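Local coordinates for calcineurin-like phosphoesterase domain-containing protein (PDB 1XM7), which is of uncharacterised function but belongs to the calcineurin-like phosphoesterases and is therefore probably a hydrolase, at residues V24-L37 and N168-S180. Residues are numbered along the deposited sequence; the frame is centred on the assembly and turned at random.
Sequences VRFKGFEIVILTNL and NANVEWNDYKPIS
Tyr-176 lays its ring against Phe-26, Arg-25 and Ile-33, and this is where the contact packs tightest. The setting is the calcineurin-like phosphoesterase fold: 168-180 is the loop that leaves strand 166-168 of one sheet and runs to strand 179-180 at the edge of the other, which receives it beside strand 4-7. Helix 29-38 lies alongside, its other flank against helix 63-69. Phe-26 turns an edge to one face of the tyrosine in a T-shaped stack, centroids 5.4 Å apart. At the ring's own edge sits Ile-33, its CG1 3.5 Å from Tyr-176 CD2, while Ile-33 CD1 carries on to Val-171 CG1.

The CE2 edge of the tyrosine stands over one face of the Arg-25 guanidinium, the two planes 86° apart. In Arg-25 a bend at chi2 (-77°) brings NE to Glu-172, and the two form a buried salt bridge. The bond from NE to the anti lone pair of Glu-172 OE1 is almost straight, 2.8 Å long. It lies in the guanidinium plane, although the carboxylate itself is turned 72° from it. NH1 and NH2 bind the backbone carbonyls of Thr-10 and Asp-9, and Glu-172 OE2 takes the backbone N of Trp-150. A methionine in place of Arg-25 would probably leave the Glu-172 carboxylate without its countercharge and the two carbonyls without their donors.

Toward solvent the fit is looser. Val-32 offers CG1 at 4.0 Å to Tyr-176 CB, and the exposed Lys-177 runs out extended past Asn-36, touching it mainly through CG. Farther along the helix the contact is buried again, where Leu-37 CD2 rests on the ring of Pro-178, 3.8 Å from its CB.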
ATOM      1  N   VAL A  24       1.341   5.869 -16.501  1.00 46.93           N
ATOM      2  CA  VAL A  24       2.333   5.723 -15.443  1.00 43.50           C
ATOM      3  C   VAL A  24       3.217   4.485 -15.455  1.00 40.81           C
ATOM      4  O   VAL A  24       4.405   4.573 -15.168  1.00 40.02           O
ATOM      5  CB  VAL A  24       1.662   5.784 -14.079  1.00 43.54           C
ATOM      6  CG1 VAL A  24       1.302   7.206 -13.757  1.00 44.75           C
ATOM      7  CG2 VAL A  24       0.415   4.916 -14.083  1.00 43.82           C
ATOM      8  N   ARG A  25       2.635   3.333 -15.757  1.00 39.84           N
ATOM      9  CA  ARG A  25       3.390   2.085 -15.777  1.00 38.90           C
ATOM     10  C   ARG A  25       4.260   1.964 -17.027  1.00 38.72           C
ATOM     11  O   ARG A  25       3.861   2.339 -18.132  1.00 38.86           O
ATOM     12  CB  ARG A  25       2.437   0.890 -15.676  1.00 38.85           C
ATOM     13  CG  ARG A  25       1.613   0.855 -14.393  1.00 36.83           C
ATOM     14  CD  ARG A  25       2.409   0.375 -13.182  1.00 36.12           C
ATOM     15  NE  ARG A  25       1.591   0.389 -11.966  1.00 35.34           N
ATOM     16  CZ  ARG A  25       1.873  -0.272 -10.844  1.00 34.25           C
ATOM     17  NH1 ARG A  25       2.965  -1.019 -10.752  1.00 32.61           N
ATOM     18  NH2 ARG A  25       1.052  -0.183  -9.805  1.00 33.51           N
ATOM     19  N   PHE A  26       5.449   1.408 -16.830  1.00 38.39           N
ATOM     20  CA  PHE A  26       6.437   1.247 -17.884  1.00 37.21           C
ATOM     21  C   PHE A  26       7.215  -0.028 -17.619  1.00 36.99           C
ATOM     22  O   PHE A  26       7.295  -0.478 -16.479  1.00 37.61           O
ATOM     23  CB  PHE A  26       7.395   2.413 -17.803  1.00 36.76           C
ATOM     24  CG  PHE A  26       7.997   2.573 -16.439  1.00 37.75           C
ATOM     25  CD1 PHE A  26       9.097   1.806 -16.051  1.00 36.89           C
ATOM     26  CD2 PHE A  26       7.430   3.449 -15.512  1.00 38.02           C
ATOM     27  CE1 PHE A  26       9.622   1.908 -14.757  1.00 37.67           C
ATOM     28  CE2 PHE A  26       7.950   3.559 -14.208  1.00 37.29           C
ATOM     29  CZ  PHE A  26       9.046   2.787 -13.834  1.00 37.16           C
ATOM     30  N   LYS A  27       7.816  -0.588 -18.662  1.00 36.40           N
ATOM     31  CA  LYS A  27       8.599  -1.805 -18.510  1.00 36.83           C
ATOM     32  C   LYS A  27       9.745  -1.613 -17.500  1.00 36.94           C
ATOM     33  O   LYS A  27      10.447  -0.603 -17.519  1.00 36.42           O
ATOM     34  CB  LYS A  27       9.157  -2.242 -19.863  1.00 37.39           C
ATOM     35  CG  LYS A  27       9.892  -3.569 -19.800  1.00 41.52           C
ATOM     36  CD  LYS A  27      10.230  -4.113 -21.184  1.00 43.80           C
ATOM     37  CE  LYS A  27      10.821  -5.519 -21.081  1.00 46.43           C
ATOM     38  NZ  LYS A  27      10.000  -6.430 -20.210  1.00 47.85           N
ATOM     39  N   GLY A  28       9.919  -2.584 -16.610  1.00 36.33           N
ATOM     40  CA  GLY A  28      10.967  -2.481 -15.613  1.00 34.52           C
ATOM     41  C   GLY A  28      10.569  -1.680 -14.384  1.00 33.72           C
ATOM     42  O   GLY A  28      11.432  -1.096 -13.724  1.00 34.02           O
ATOM     43  N   PHE A  29       9.279  -1.648 -14.057  1.00 33.04           N
ATOM     44  CA  PHE A  29       8.833  -0.893 -12.887  1.00 32.50           C
ATOM     45  C   PHE A  29       9.094  -1.655 -11.599  1.00 32.31           C
ATOM     46  O   PHE A  29       9.182  -1.058 -10.531  1.00 32.31           O
ATOM     47  CB  PHE A  29       7.346  -0.532 -13.000  1.00 31.19           C
ATOM     48  CG  PHE A  29       6.437  -1.720 -13.063  1.00 31.57           C
ATOM     49  CD1 PHE A  29       6.057  -2.388 -11.898  1.00 32.40           C
ATOM     50  CD2 PHE A  29       5.976  -2.190 -14.289  1.00 31.51           C
ATOM     51  CE1 PHE A  29       5.233  -3.515 -11.946  1.00 33.21           C
ATOM     52  CE2 PHE A  29       5.152  -3.312 -14.359  1.00 33.26           C
ATOM     53  CZ  PHE A  29       4.778  -3.982 -13.179  1.00 33.31           C
ATOM     54  N   GLU A  30       9.222  -2.975 -11.693  1.00 33.61           N
ATOM     55  CA  GLU A  30       9.498  -3.769 -10.502  1.00 33.62           C
ATOM     56  C   GLU A  30      10.870  -3.368  -9.977  1.00 34.70           C
ATOM     57  O   GLU A  30      11.041  -3.133  -8.777  1.00 36.76           O
ATOM     58  CB  GLU A  30       9.481  -5.271 -10.814  1.00 34.15           C
ATOM     59  CG  GLU A  30       8.102  -5.829 -11.139  1.00 34.08           C
ATOM     60  CD  GLU A  30       7.802  -5.871 -12.629  1.00 33.48           C
ATOM     61  OE1 GLU A  30       8.307  -5.002 -13.384  1.00 31.42           O
ATOM     62  OE2 GLU A  30       7.044  -6.777 -13.039  1.00 32.43           O
ATOM     63  N   ILE A  31      11.843  -3.278 -10.880  1.00 32.79           N
ATOM     64  CA  ILE A  31      13.201  -2.905 -10.510  1.00 34.03           C
ATOM     65  C   ILE A  31      13.231  -1.514  -9.893  1.00 34.43           C
ATOM     66  O   ILE A  31      13.975  -1.266  -8.946  1.00 36.24           O
ATOM     67  CB  ILE A  31      14.155  -2.931 -11.742  1.00 35.83           C
ATOM     68  CG1 ILE A  31      15.169  -4.065 -11.615  1.00 37.61           C
ATOM     69  CG2 ILE A  31      14.940  -1.624 -11.839  1.00 38.07           C
ATOM     70  CD1 ILE A  31      14.562  -5.417 -11.436  1.00 37.72           C
ATOM     71  N   VAL A  32      12.436  -0.601 -10.432  1.00 32.56           N
ATOM     72  CA  VAL A  32      12.412   0.754  -9.904  1.00 31.62           C
ATOM     73  C   VAL A  32      11.857   0.789  -8.495  1.00 31.54           C
ATOM     74  O   VAL A  32      12.399   1.470  -7.628  1.00 31.97           O
ATOM     75  CB  VAL A  32      11.576   1.672 -10.792  1.00 32.40           C
ATOM     76  CG1 VAL A  32      11.342   3.004 -10.094  1.00 29.83           C
ATOM     77  CG2 VAL A  32      12.289   1.870 -12.124  1.00 30.60           C
ATOM     78  N   ILE A  33      10.775   0.055  -8.267  1.00 30.97           N
ATOM     79  CA  ILE A  33      10.158  -0.004  -6.944  1.00 30.11           C
ATOM     80  C   ILE A  33      11.123  -0.612  -5.933  1.00 29.55           C
ATOM     81  O   ILE A  33      11.354  -0.049  -4.867  1.00 30.73           O
ATOM     82  CB  ILE A  33       8.870  -0.868  -6.954  1.00 29.73           C
ATOM     83  CG1 ILE A  33       7.729  -0.117  -7.652  1.00 28.29           C
ATOM     84  CG2 ILE A  33       8.494  -1.252  -5.523  1.00 27.18           C
ATOM     85  CD1 ILE A  33       6.493  -0.981  -7.919  1.00 27.41           C
ATOM     86  N   LEU A  34      11.666  -1.777  -6.273  1.00 29.29           N
ATOM     87  CA  LEU A  34      12.611  -2.477  -5.407  1.00 30.43           C
ATOM     88  C   LEU A  34      13.847  -1.629  -5.114  1.00 30.31           C
ATOM     89  O   LEU A  34      14.436  -1.716  -4.037  1.00 29.36           O
ATOM     90  CB  LEU A  34      13.034  -3.793  -6.056  1.00 29.54           C
ATOM     91  CG  LEU A  34      11.903  -4.819  -6.204  1.00 29.96           C
ATOM     92  CD1 LEU A  34      12.398  -6.033  -6.989  1.00 26.46           C
ATOM     93  CD2 LEU A  34      11.404  -5.228  -4.817  1.00 27.29           C
ATOM     94  N   THR A  35      14.230  -0.808  -6.083  1.00 30.61           N
ATOM     95  CA  THR A  35      15.377   0.055  -5.929  1.00 31.44           C
ATOM     96  C   THR A  35      15.084   1.110  -4.880  1.00 31.53           C
ATOM     97  O   THR A  35      15.857   1.282  -3.938  1.00 31.29           O
ATOM     98  CB  THR A  35      15.730   0.735  -7.258  1.00 32.03           C
ATOM     99  OG1 THR A  35      16.292  -0.237  -8.145  1.00 33.83           O
ATOM    100  CG2 THR A  35      16.735   1.854  -7.041  1.00 33.49           C
ATOM    101  N   ASN A  36      13.955   1.798  -5.031  1.00 32.28           N
ATOM    102  CA  ASN A  36      13.569   2.852  -4.089  1.00 33.21           C
ATOM    103  C   ASN A  36      13.359   2.363  -2.669  1.00 32.91           C
ATOM    104  O   ASN A  36      13.422   3.146  -1.721  1.00 33.21           O
ATOM    105  CB  ASN A  36      12.315   3.568  -4.585  1.00 34.40           C
ATOM    106  CG  ASN A  36      12.603   4.491  -5.766  1.00 36.01           C
ATOM    107  OD1 ASN A  36      11.735   4.733  -6.607  1.00 39.78           O
ATOM    108  ND2 ASN A  36      13.824   5.021  -5.826  1.00 34.89           N
ATOM    109  N   LEU A  37      13.100   1.070  -2.521  1.00 32.80           N
ATOM    110  CA  LEU A  37      12.914   0.499  -1.197  1.00 33.33           C
ATOM    111  C   LEU A  37      14.287   0.167  -0.675  1.00 34.13           C
ATOM    112  O   LEU A  37      14.569   0.314   0.514  1.00 33.63           O
ATOM    113  CB  LEU A  37      12.090  -0.782  -1.258  1.00 32.06           C
ATOM    114  CG  LEU A  37      10.611  -0.625  -1.584  1.00 31.83           C
ATOM    115  CD1 LEU A  37      10.021  -2.002  -1.763  1.00 30.99           C
ATOM    116  CD2 LEU A  37       9.890   0.145  -0.479  1.00 30.69           C
ATOM    117  N   ASN A 168      -2.842   8.316  -0.174  1.00 38.25           N
ATOM    118  CA  ASN A 168      -2.774   7.168  -1.063  1.00 36.06           C
ATOM    119  C   ASN A 168      -1.349   6.638  -1.185  1.00 36.10           C
ATOM    120  O   ASN A 168      -0.493   7.305  -1.763  1.00 37.76           O
ATOM    121  CB  ASN A 168      -3.287   7.579  -2.439  1.00 35.35           C
ATOM    122  CG  ASN A 168      -3.585   6.400  -3.328  1.00 35.15           C
ATOM    123  OD1 ASN A 168      -2.914   5.376  -3.255  1.00 34.86           O
ATOM    124  ND2 ASN A 168      -4.585   6.541  -4.189  1.00 33.84           N
ATOM    125  N   ALA A 169      -1.101   5.438  -0.656  1.00 33.33           N
ATOM    126  CA  ALA A 169       0.224   4.818  -0.701  1.00 31.55           C
ATOM    127  C   ALA A 169       0.550   4.074  -2.005  1.00 32.29           C
ATOM    128  O   ALA A 169       1.620   3.474  -2.129  1.00 33.36           O
ATOM    129  CB  ALA A 169       0.378   3.881   0.463  1.00 29.48           C
ATOM    130  N   ASN A 170      -0.369   4.114  -2.968  1.00 32.52           N
ATOM    131  CA  ASN A 170      -0.187   3.446  -4.259  1.00 31.72           C
ATOM    132  C   ASN A 170       1.047   3.984  -4.969  1.00 31.41           C
ATOM    133  O   ASN A 170       1.219   5.190  -5.090  1.00 32.01           O
ATOM    134  CB  ASN A 170      -1.426   3.666  -5.137  1.00 31.27           C
ATOM    135  CG  ASN A 170      -1.348   2.934  -6.470  1.00 31.59           C
ATOM    136  OD1 ASN A 170      -2.336   2.361  -6.928  1.00 31.81           O
ATOM    137  ND2 ASN A 170      -0.182   2.962  -7.103  1.00 32.32           N
ATOM    138  N   VAL A 171       1.898   3.083  -5.446  1.00 31.17           N
ATOM    139  CA  VAL A 171       3.127   3.472  -6.134  1.00 31.58           C
ATOM    140  C   VAL A 171       2.907   4.476  -7.254  1.00 32.00           C
ATOM    141  O   VAL A 171       3.669   5.426  -7.393  1.00 33.32           O
ATOM    142  CB  VAL A 171       3.858   2.244  -6.721  1.00 30.82           C
ATOM    143  CG1 VAL A 171       4.404   1.385  -5.602  1.00 29.54           C
ATOM    144  CG2 VAL A 171       2.910   1.438  -7.596  1.00 30.17           C
ATOM    145  N   GLU A 172       1.859   4.270  -8.044  1.00 32.18           N
ATOM    146  CA  GLU A 172       1.556   5.153  -9.166  1.00 32.40           C
ATOM    147  C   GLU A 172       1.375   6.630  -8.798  1.00 33.13           C
ATOM    148  O   GLU A 172       1.496   7.506  -9.654  1.00 32.71           O
ATOM    149  CB  GLU A 172       0.307   4.664  -9.904  1.00 32.31           C
ATOM    150  CG  GLU A 172       0.459   3.308 -10.559  1.00 33.33           C
ATOM    151  CD  GLU A 172      -0.680   3.000 -11.508  1.00 33.18           C
ATOM    152  OE1 GLU A 172      -0.712   1.889 -12.061  1.00 33.66           O
ATOM    153  OE2 GLU A 172      -1.547   3.869 -11.709  1.00 34.94           O
ATOM    154  N   TRP A 173       1.083   6.908  -7.535  1.00 33.81           N
ATOM    155  CA  TRP A 173       0.890   8.289  -7.109  1.00 35.52           C
ATOM    156  C   TRP A 173       2.117   8.879  -6.454  1.00 36.13           C
ATOM    157  O   TRP A 173       2.227  10.099  -6.334  1.00 37.82           O
ATOM    158  CB  TRP A 173      -0.263   8.399  -6.117  1.00 35.78           C
ATOM    159  CG  TRP A 173      -1.609   8.267  -6.733  1.00 37.04           C
ATOM    160  CD1 TRP A 173      -2.481   7.230  -6.581  1.00 35.73           C
ATOM    161  CD2 TRP A 173      -2.257   9.218  -7.592  1.00 37.14           C
ATOM    162  NE1 TRP A 173      -3.632   7.474  -7.289  1.00 36.48           N
ATOM    163  CE2 TRP A 173      -3.523   8.687  -7.919  1.00 36.44           C
ATOM    164  CE3 TRP A 173      -1.889  10.464  -8.117  1.00 35.71           C
ATOM    165  CZ2 TRP A 173      -4.430   9.363  -8.750  1.00 36.29           C
ATOM    166  CZ3 TRP A 173      -2.787  11.134  -8.942  1.00 36.23           C
ATOM    167  CH2 TRP A 173      -4.044  10.580  -9.249  1.00 36.32           C
ATOM    168  N   ASN A 174       3.039   8.026  -6.024  1.00 36.17           N
ATOM    169  CA  ASN A 174       4.227   8.520  -5.347  1.00 36.17           C
ATOM    170  C   ASN A 174       5.530   8.219  -6.063  1.00 36.21           C
ATOM    171  O   ASN A 174       6.573   8.089  -5.435  1.00 36.88           O
ATOM    172  CB  ASN A 174       4.268   7.976  -3.917  1.00 34.20           C
ATOM    173  CG  ASN A 174       2.899   7.979  -3.263  1.00 34.52           C
ATOM    174  OD1 ASN A 174       2.211   6.962  -3.240  1.00 36.29           O
ATOM    175  ND2 ASN A 174       2.486   9.129  -2.755  1.00 33.69           N
ATOM    176  N   ASP A 175       5.460   8.124  -7.386  1.00 37.56           N
ATOM    177  CA  ASP A 175       6.639   7.870  -8.205  1.00 39.27           C
ATOM    178  C   ASP A 175       7.376   6.605  -7.749  1.00 39.22           C
ATOM    179  O   ASP A 175       8.603   6.582  -7.638  1.00 39.28           O
ATOM    180  CB  ASP A 175       7.566   9.105  -8.167  1.00 41.01           C
ATOM    181  CG  ASP A 175       8.525   9.169  -9.363  1.00 45.63           C
ATOM    182  OD1 ASP A 175       8.110   8.808 -10.493  1.00 49.03           O
ATOM    183  OD2 ASP A 175       9.692   9.598  -9.184  1.00 47.53           O
ATOM    184  N   TYR A 176       6.605   5.555  -7.480  1.00 38.59           N
ATOM    185  CA  TYR A 176       7.137   4.263  -7.054  1.00 36.22           C
ATOM    186  C   TYR A 176       8.096   4.310  -5.867  1.00 35.33           C
ATOM    187  O   TYR A 176       9.130   3.647  -5.864  1.00 33.81           O
ATOM    188  CB  TYR A 176       7.791   3.559  -8.251  1.00 35.75           C
ATOM    189  CG  TYR A 176       6.841   3.425  -9.421  1.00 34.52           C
ATOM    190  CD1 TYR A 176       6.547   4.519 -10.232  1.00 33.50           C
ATOM    191  CD2 TYR A 176       6.159   2.231  -9.659  1.00 34.50           C
ATOM    192  CE1 TYR A 176       5.594   4.426 -11.241  1.00 35.71           C
ATOM    193  CE2 TYR A 176       5.200   2.130 -10.664  1.00 34.67           C
ATOM    194  CZ  TYR A 176       4.923   3.229 -11.447  1.00 35.91           C
ATOM    195  OH  TYR A 176       3.967   3.137 -12.432  1.00 38.15           O
ATOM    196  N   LYS A 177       7.735   5.095  -4.858  1.00 35.92           N
ATOM    197  CA  LYS A 177       8.529   5.225  -3.635  1.00 36.57           C
ATOM    198  C   LYS A 177       7.635   5.040  -2.403  1.00 36.72           C
ATOM    199  O   LYS A 177       6.494   5.511  -2.371  1.00 36.33           O
ATOM    200  CB  LYS A 177       9.186   6.603  -3.559  1.00 36.31           C
ATOM    201  CG  LYS A 177      10.255   6.861  -4.591  1.00 37.32           C
ATOM    202  CD  LYS A 177      10.853   8.235  -4.388  1.00 38.68           C
ATOM    203  CE  LYS A 177      11.777   8.587  -5.539  1.00 41.58           C
ATOM    204  NZ  LYS A 177      12.271   9.997  -5.454  1.00 43.11           N
ATOM    205  N   PRO A 178       8.143   4.351  -1.370  1.00 37.15           N
ATOM    206  CA  PRO A 178       7.318   4.158  -0.177  1.00 37.13           C
ATOM    207  C   PRO A 178       7.121   5.514   0.448  1.00 38.01           C
ATOM    208  O   PRO A 178       7.858   6.445   0.154  1.00 38.89           O
ATOM    209  CB  PRO A 178       8.186   3.277   0.697  1.00 37.02           C
ATOM    210  CG  PRO A 178       9.563   3.805   0.392  1.00 37.00           C
ATOM    211  CD  PRO A 178       9.528   3.909  -1.123  1.00 36.59           C
ATOM    212  N   ILE A 179       6.125   5.640   1.303  1.00 39.17           N
ATOM    213  CA  ILE A 179       5.902   6.904   1.965  1.00 39.39           C
ATOM    214  C   ILE A 179       6.494   6.759   3.348  1.00 40.68           C
ATOM    215  O   ILE A 179       6.321   5.738   4.002  1.00 40.90           O
ATOM    216  CB  ILE A 179       4.415   7.225   2.038  1.00 39.15           C
ATOM    217  CG1 ILE A 179       3.937   7.629   0.649  1.00 38.88           C
ATOM    218  CG2 ILE A 179       4.166   8.322   3.043  1.00 38.40           C
ATOM    219  CD1 ILE A 179       2.461   7.811   0.541  1.00 41.25           C
ATOM    220  N   SER A 180       7.226   7.772   3.780  1.00 43.44           N
ATOM    221  CA  SER A 180       7.862   7.734   5.081  1.00 45.14           C
ATOM    222  C   SER A 180       6.888   8.175   6.160  1.00 46.68           C
ATOM    223  O   SER A 180       5.837   8.750   5.867  1.00 46.58           O
ATOM    224  CB  SER A 180       9.086   8.646   5.086  1.00 45.13           C
ATOM    225  OG  SER A 180       9.808   8.508   6.299  1.00 49.85           O
TER